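Local coordinates for DegQ (Legionella pneumophila, PDB 4YO1), which probably cleaves proteins in the periplasm as a serine endopeptidase of the HtrA family, to which a chaperone role is also ascribed, at residues S284-N287 with Q288-A292; K27-M30 with P31-N35. The protein carries 1 engineered substitution. All coordinates share one frame; numbering follows the deposited sequence.

Contact 1 of 2, residues S284-N287 with Q288-A292. With CD (cadmium ion), chain C.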
ATOM      1  N   SER A 284     -32.679  23.366   8.357  1.00 55.76           N
ATOM      2  CA  SER A 284     -32.669  22.248   9.285  1.00 56.11           C
ATOM      3  C   SER A 284     -31.332  22.069  10.012  1.00 57.12           C
ATOM      4  O   SER A 284     -31.235  21.278  10.956  1.00 56.69           O
ATOM      5  CB  SER A 284     -33.046  20.970   8.540  1.00 55.93           C
ATOM      6  OG  SER A 284     -32.258  20.810   7.371  1.00 56.04           O
ATOM      7  N   GLN A 285     -30.313  22.793   9.554  1.00 58.73           N
ATOM      8  CA  GLN A 285     -28.986  22.768  10.169  1.00 60.21           C
ATOM      9  C   GLN A 285     -28.012  23.752   9.511  1.00 62.87           C
ATOM     10  O   GLN A 285     -27.893  23.790   8.283  1.00 63.45           O
ATOM     11  CB  GLN A 285     -28.365  21.367  10.140  1.00 58.77           C
ATOM     12  CG  GLN A 285     -26.972  21.374  10.752  1.00 59.10           C
ATOM     13  CD  GLN A 285     -26.335  20.015  10.855  1.00 59.15           C
ATOM     14  OE1 GLN A 285     -26.929  19.000  10.496  1.00 60.76           O
ATOM     15  NE2 GLN A 285     -25.108  19.985  11.353  1.00 58.50           N
ATOM     16  N   VAL A 286     -27.314  24.536  10.331  1.00 64.36           N
ATOM     17  CA  VAL A 286     -26.254  25.396   9.829  1.00 66.59           C
ATOM     18  C   VAL A 286     -24.895  24.957  10.359  1.00 70.72           C
ATOM     19  O   VAL A 286     -24.628  25.043  11.559  1.00 72.23           O
ATOM     20  CB  VAL A 286     -26.474  26.846  10.237  1.00 65.66           C
ATOM     21  CG1 VAL A 286     -25.399  27.723   9.634  1.00 66.15           C
ATOM     22  CG2 VAL A 286     -27.842  27.306   9.801  1.00 65.28           C
ATOM     23  N   ASN A 287     -24.032  24.494   9.464  1.00 72.95           N
ATOM     24  CA  ASN A 287     -22.713  24.032   9.868  1.00 75.61           C
ATOM     25  C   ASN A 287     -21.815  25.172  10.337  1.00 78.46           C
ATOM     26  O   ASN A 287     -21.807  26.264   9.760  1.00 80.40           O
ATOM     27  CB  ASN A 287     -22.072  23.203   8.758  1.00 76.21           C
ATOM     28  CG  ASN A 287     -22.817  21.900   8.517  1.00 77.21           C
ATOM     29  OD1 ASN A 287     -23.980  21.760   8.903  1.00 77.75           O
ATOM     30  ND2 ASN A 287     -22.150  20.938   7.890  1.00 77.68           N
ATOM     31  N   GLN A 288     -21.082  24.914  11.415  1.00 78.53           N
ATOM     32  CA  GLN A 288     -20.338  25.961  12.097  1.00 81.57           C
ATOM     33  C   GLN A 288     -19.221  26.569  11.260  1.00 81.39           C
ATOM     34  O   GLN A 288     -18.532  25.859  10.529  1.00 80.73           O
ATOM     35  CB  GLN A 288     -19.857  25.486  13.485  1.00 84.89           C
ATOM     36  CG  GLN A 288     -18.890  24.283  13.477  1.00 88.54           C
ATOM     37  CD  GLN A 288     -19.587  22.921  13.406  1.00 89.17           C
ATOM     38  OE1 GLN A 288     -18.980  21.920  13.784  1.00 90.01           O
ATOM     39  NE2 GLN A 288     -20.826  22.861  12.967  1.00 89.34           N
ATOM     40  N   ASN A 289     -19.067  27.888  11.360  1.00 82.57           N
ATOM     41  CA  ASN A 289     -18.058  28.653  10.616  1.00 82.97           C
ATOM     42  C   ASN A 289     -18.167  28.592   9.090  1.00 81.68           C
ATOM     43  O   ASN A 289     -17.199  28.858   8.377  1.00 82.46           O
ATOM     44  CB  ASN A 289     -16.637  28.303  11.072  1.00 84.95           C
ATOM     45  CG  ASN A 289     -16.310  28.864  12.439  1.00 87.29           C
ATOM     46  OD1 ASN A 289     -16.821  29.911  12.836  1.00 88.82           O
ATOM     47  ND2 ASN A 289     -15.451  28.166  13.171  1.00 87.87           N
ATOM     48  N   SER A 290     -19.352  28.245   8.599  1.00 78.19           N
ATOM     49  CA  SER A 290     -19.638  28.271   7.172  1.00 75.51           C
ATOM     50  C   SER A 290     -20.010  29.708   6.801  1.00 74.58           C
ATOM     51  O   SER A 290     -20.305  30.510   7.681  1.00 74.55           O
ATOM     52  CB  SER A 290     -20.797  27.320   6.867  1.00 74.29           C
ATOM     53  OG  SER A 290     -21.970  27.691   7.572  1.00 74.06           O
ATOM     54  N   PRO A 291     -20.010  30.048   5.501  1.00 74.76           N
ATOM     55  CA  PRO A 291     -20.344  31.434   5.147  1.00 74.33           C
ATOM     56  C   PRO A 291     -21.723  31.896   5.629  1.00 72.89           C
ATOM     57  O   PRO A 291     -21.891  33.071   5.961  1.00 73.69           O
ATOM     58  CB  PRO A 291     -20.301  31.416   3.622  1.00 74.42           C
ATOM     59  CG  PRO A 291     -19.378  30.319   3.290  1.00 74.38           C
ATOM     60  CD  PRO A 291     -19.619  29.263   4.317  1.00 74.12           C
ATOM     61  N   ALA A 292     -22.691  30.988   5.678  1.00 70.09           N
ATOM     62  CA  ALA A 292     -24.038  31.361   6.089  1.00 68.76           C
ATOM     63  C   ALA A 292     -24.152  31.565   7.601  1.00 68.14           C
ATOM     64  O   ALA A 292     -24.881  32.443   8.061  1.00 68.44           O
ATOM     65  CB  ALA A 292     -25.036  30.337   5.616  1.00 67.02           C
TER
HETATM   66 CD    CD C 402     -17.324  19.916  13.726  1.00135.38          CD
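With chi1 at 60°, Ser290 places OG between its own backbone N and carbonyl carbon and swings the hydroxyl back over the turn, where it donates to the carbonyl oxygen of Asn287. OG and Asn287 O are 2.6 Å apart; with a C=O...OG angle of 151°, OG comes in about 30° off the C=O line and only slightly tilted from the carbonyl plane. Ser290 N points at the same Asn287 O from 3.4 Å, a weak bond, so one carbonyl receives both the side chain and the main chain of one residue. Val286 flanks the hydroxyl, its CG1 lying 4.0 Å from Ser290 OG.

Asn287 to Ser290 form a type II beta turn, with Asn289 at its third position in a left-handed backbone conformation. The turn carries the PDZ domain from strand 281-286 into helix 291-294, and Ser290 is the N-cap of that helix: its OG also has a weak bond from Gln293 N, while Gln293 OE1 accepts from Asn289 N. Upstream, a classic beta bulge sets Ser284 and Gln285 together opposite Phe260 of strand 259-263.

Gln288 leaves the turn on its exposed side. Its chain, bent at chi2 (-84°), carries the amide oxygen OE1 to a cadmium ion, which it coordinates at 2.6 Å. Asp143 OD2, from the protease part of the chain, binds the same cadmium, which therefore ties the PDZ domain to its catalytic neighbour in this crystal.

Contact 2 of 2, residues K27-M30 with P31-N35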
ATOM      1  N   LYS A  27     -11.031  -6.482  16.369  1.00 58.63           N
ATOM      2  CA  LYS A  27     -11.950  -7.439  16.978  1.00 61.11           C
ATOM      3  C   LYS A  27     -13.191  -6.700  17.434  1.00 57.43           C
ATOM      4  O   LYS A  27     -14.317  -7.126  17.202  1.00 56.23           O
ATOM      5  CB  LYS A  27     -11.283  -8.126  18.173  1.00 65.63           C
ATOM      6  CG  LYS A  27     -11.194  -9.637  18.057  1.00 69.62           C
ATOM      7  CD  LYS A  27     -10.074 -10.183  18.929  1.00 74.77           C
ATOM      8  CE  LYS A  27     -10.040 -11.702  18.902  1.00 80.06           C
ATOM      9  NZ  LYS A  27      -8.898 -12.254  19.687  1.00 84.55           N
ATOM     10  N   ASN A  28     -12.964  -5.561  18.064  1.00 55.85           N
ATOM     11  CA  ASN A  28     -14.044  -4.751  18.577  1.00 56.62           C
ATOM     12  C   ASN A  28     -14.855  -4.045  17.487  1.00 54.39           C
ATOM     13  O   ASN A  28     -16.067  -3.904  17.599  1.00 54.34           O
ATOM     14  CB  ASN A  28     -13.471  -3.753  19.572  1.00 58.08           C
ATOM     15  CG  ASN A  28     -12.554  -4.418  20.588  1.00 61.73           C
ATOM     16  OD1 ASN A  28     -11.494  -3.889  20.930  1.00 62.45           O
ATOM     17  ND2 ASN A  28     -12.959  -5.590  21.071  1.00 63.92           N
ATOM     18  N   ALA A  29     -14.185  -3.607  16.431  1.00 53.11           N
ATOM     19  CA  ALA A  29     -14.873  -2.979  15.313  1.00 50.71           C
ATOM     20  C   ALA A  29     -15.738  -3.967  14.542  1.00 52.74           C
ATOM     21  O   ALA A  29     -16.888  -3.666  14.245  1.00 52.48           O
ATOM     22  CB  ALA A  29     -13.878  -2.328  14.389  1.00 48.59           C
ATOM     23  N   MET A  30     -15.186  -5.142  14.234  1.00 56.32           N
ATOM     24  CA  MET A  30     -15.856  -6.151  13.392  1.00 60.15           C
ATOM     25  C   MET A  30     -17.384  -6.318  13.473  1.00 62.77           C
ATOM     26  O   MET A  30     -18.047  -6.238  12.440  1.00 64.61           O
ATOM     27  CB  MET A  30     -15.190  -7.529  13.520  1.00 64.55           C
ATOM     28  CG  MET A  30     -13.883  -7.656  12.777  1.00 64.41           C
ATOM     29  SD  MET A  30     -13.831  -6.499  11.415  1.00 73.37           S
ATOM     30  CE  MET A  30     -12.206  -5.789  11.666  1.00156.71           C
ATOM     31  N   PRO A  31     -17.945  -6.561  14.678  1.00 62.86           N
ATOM     32  CA  PRO A  31     -19.378  -6.873  14.776  1.00 63.66           C
ATOM     33  C   PRO A  31     -20.311  -5.879  14.080  1.00 60.96           C
ATOM     34  O   PRO A  31     -21.356  -6.273  13.566  1.00 62.88           O
ATOM     35  CB  PRO A  31     -19.633  -6.839  16.286  1.00 65.69           C
ATOM     36  CG  PRO A  31     -18.340  -7.194  16.888  1.00 66.52           C
ATOM     37  CD  PRO A  31     -17.310  -6.555  16.010  1.00 64.15           C
ATOM     38  N   ALA A  32     -19.922  -4.610  14.064  1.00 56.86           N
ATOM     39  CA  ALA A  32     -20.758  -3.549  13.522  1.00 53.57           C
ATOM     40  C   ALA A  32     -20.729  -3.511  12.003  1.00 50.70           C
ATOM     41  O   ALA A  32     -21.533  -2.818  11.376  1.00 49.56           O
ATOM     42  CB  ALA A  32     -20.303  -2.217  14.069  1.00 51.22           C
ATOM     43  N   ILE A  33     -19.785  -4.234  11.413  1.00 49.47           N
ATOM     44  CA  ILE A  33     -19.627  -4.204   9.969  1.00 47.57           C
ATOM     45  C   ILE A  33     -20.486  -5.275   9.338  1.00 49.31           C
ATOM     46  O   ILE A  33     -20.448  -6.433   9.742  1.00 51.71           O
ATOM     47  CB  ILE A  33     -18.165  -4.360   9.544  1.00 46.57           C
ATOM     48  CG1 ILE A  33     -17.402  -3.085   9.874  1.00 44.13           C
ATOM     49  CG2 ILE A  33     -18.067  -4.616   8.052  1.00 46.50           C
ATOM     50  CD1 ILE A  33     -16.859  -3.056  11.259  1.00 45.48           C
ATOM     51  N   VAL A  34     -21.281  -4.880   8.357  1.00 49.86           N
ATOM     52  CA  VAL A  34     -22.212  -5.820   7.751  1.00 55.05           C
ATOM     53  C   VAL A  34     -21.918  -6.050   6.276  1.00 56.59           C
ATOM     54  O   VAL A  34     -21.175  -5.287   5.645  1.00 55.09           O
ATOM     55  CB  VAL A  34     -23.684  -5.355   7.902  1.00 55.24           C
ATOM     56  CG1 VAL A  34     -24.003  -5.034   9.360  1.00 55.48           C
ATOM     57  CG2 VAL A  34     -23.970  -4.153   7.012  1.00 53.26           C
ATOM     58  N   ASN A  35     -22.495  -7.117   5.738  1.00 59.23           N
ATOM     59  CA  ASN A  35     -22.504  -7.325   4.302  1.00 59.68           C
ATOM     60  C   ASN A  35     -23.858  -6.922   3.761  1.00 61.98           C
ATOM     61  O   ASN A  35     -24.881  -7.122   4.415  1.00 64.16           O
ATOM     62  CB  ASN A  35     -22.201  -8.776   3.933  1.00 60.98           C
ATOM     63  CG  ASN A  35     -22.232  -9.002   2.431  1.00 61.33           C
ATOM     64  OD1 ASN A  35     -23.264  -9.345   1.858  1.00 63.84           O
ATOM     65  ND2 ASN A  35     -21.112  -8.759   1.783  1.00 59.97           N
TER
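Ile33 N donates to Met30 O at 2.8 Å with an N-H...O angle of 159°, and one residue earlier Ala32 N donates to Ala29 O at 3.2 Å and 153°. Both bonds span three residues, the 3-10 pattern, so helix 23-29 tightens into a 3-10 turn before the chain extends. The acceptors are met differently: Ala32 N lies moderately tilted from the plane of the Ala29 carbonyl, whereas Ile33 N stands well above that of Met30, away from its lone-pair directions. Pro31 has no N-H to continue the helical ladder, and its ring carbon CD instead lies 3.3 Å from Lys27 O and 3.3 Å from Asn28 O.

The chain then becomes strand 33-40, the first strand of the N-terminal barrel in the two-barrel, chymotrypsin-like protease domain. Val34 pairs through its backbone with Gly78, and Ala32 just before the strand with Ile80, both of strand 74-82.

Packing follows the same turn. Met30 CB touches Pro31 CD, 3.4 Å away, across the peptide that joins them. Ile33 CB is directed back toward residues 27-30; with chi1 at -72°, CG1 is anti to the carbonyl carbon, and CD1 is carried to the Ala29 carbonyl, with Ala29 CB 4.4 Å from CD1. Ala29 and Met30 touch Ile154 of strand 150-155, so this junction lies against the second barrel as well as feeding the first. The side chains of Ile33 and Asn201, a predicted substrate-binding residue, are about 7 Å apart; beside Asn201 comes Ala202, engineered at the predicted nucleophile position. Lys27 points outward, its NZ in a salt bridge with Glu146 OE2 of the second subunit.

Contact 2 comes first along the chain and contact 1 later, with the rest of the first barrel, the second barrel and helix 236-249 between them. Their centres are 33 Å apart and their nearest atoms about 22 Å, so they do not touch, and they lie on opposite sides of the chain's centre. They share no sheet: residues 27-35 enter the N-terminal barrel of the protease domain, while residues 284-292 leave a strand of the PDZ sheet. Each is a local joint between a helix and a strand, traversed in opposite order. Each has a partner beyond its own domain or chain, contact 1 through cadmium to the protease domain and contact 2 through a salt bridge to another subunit.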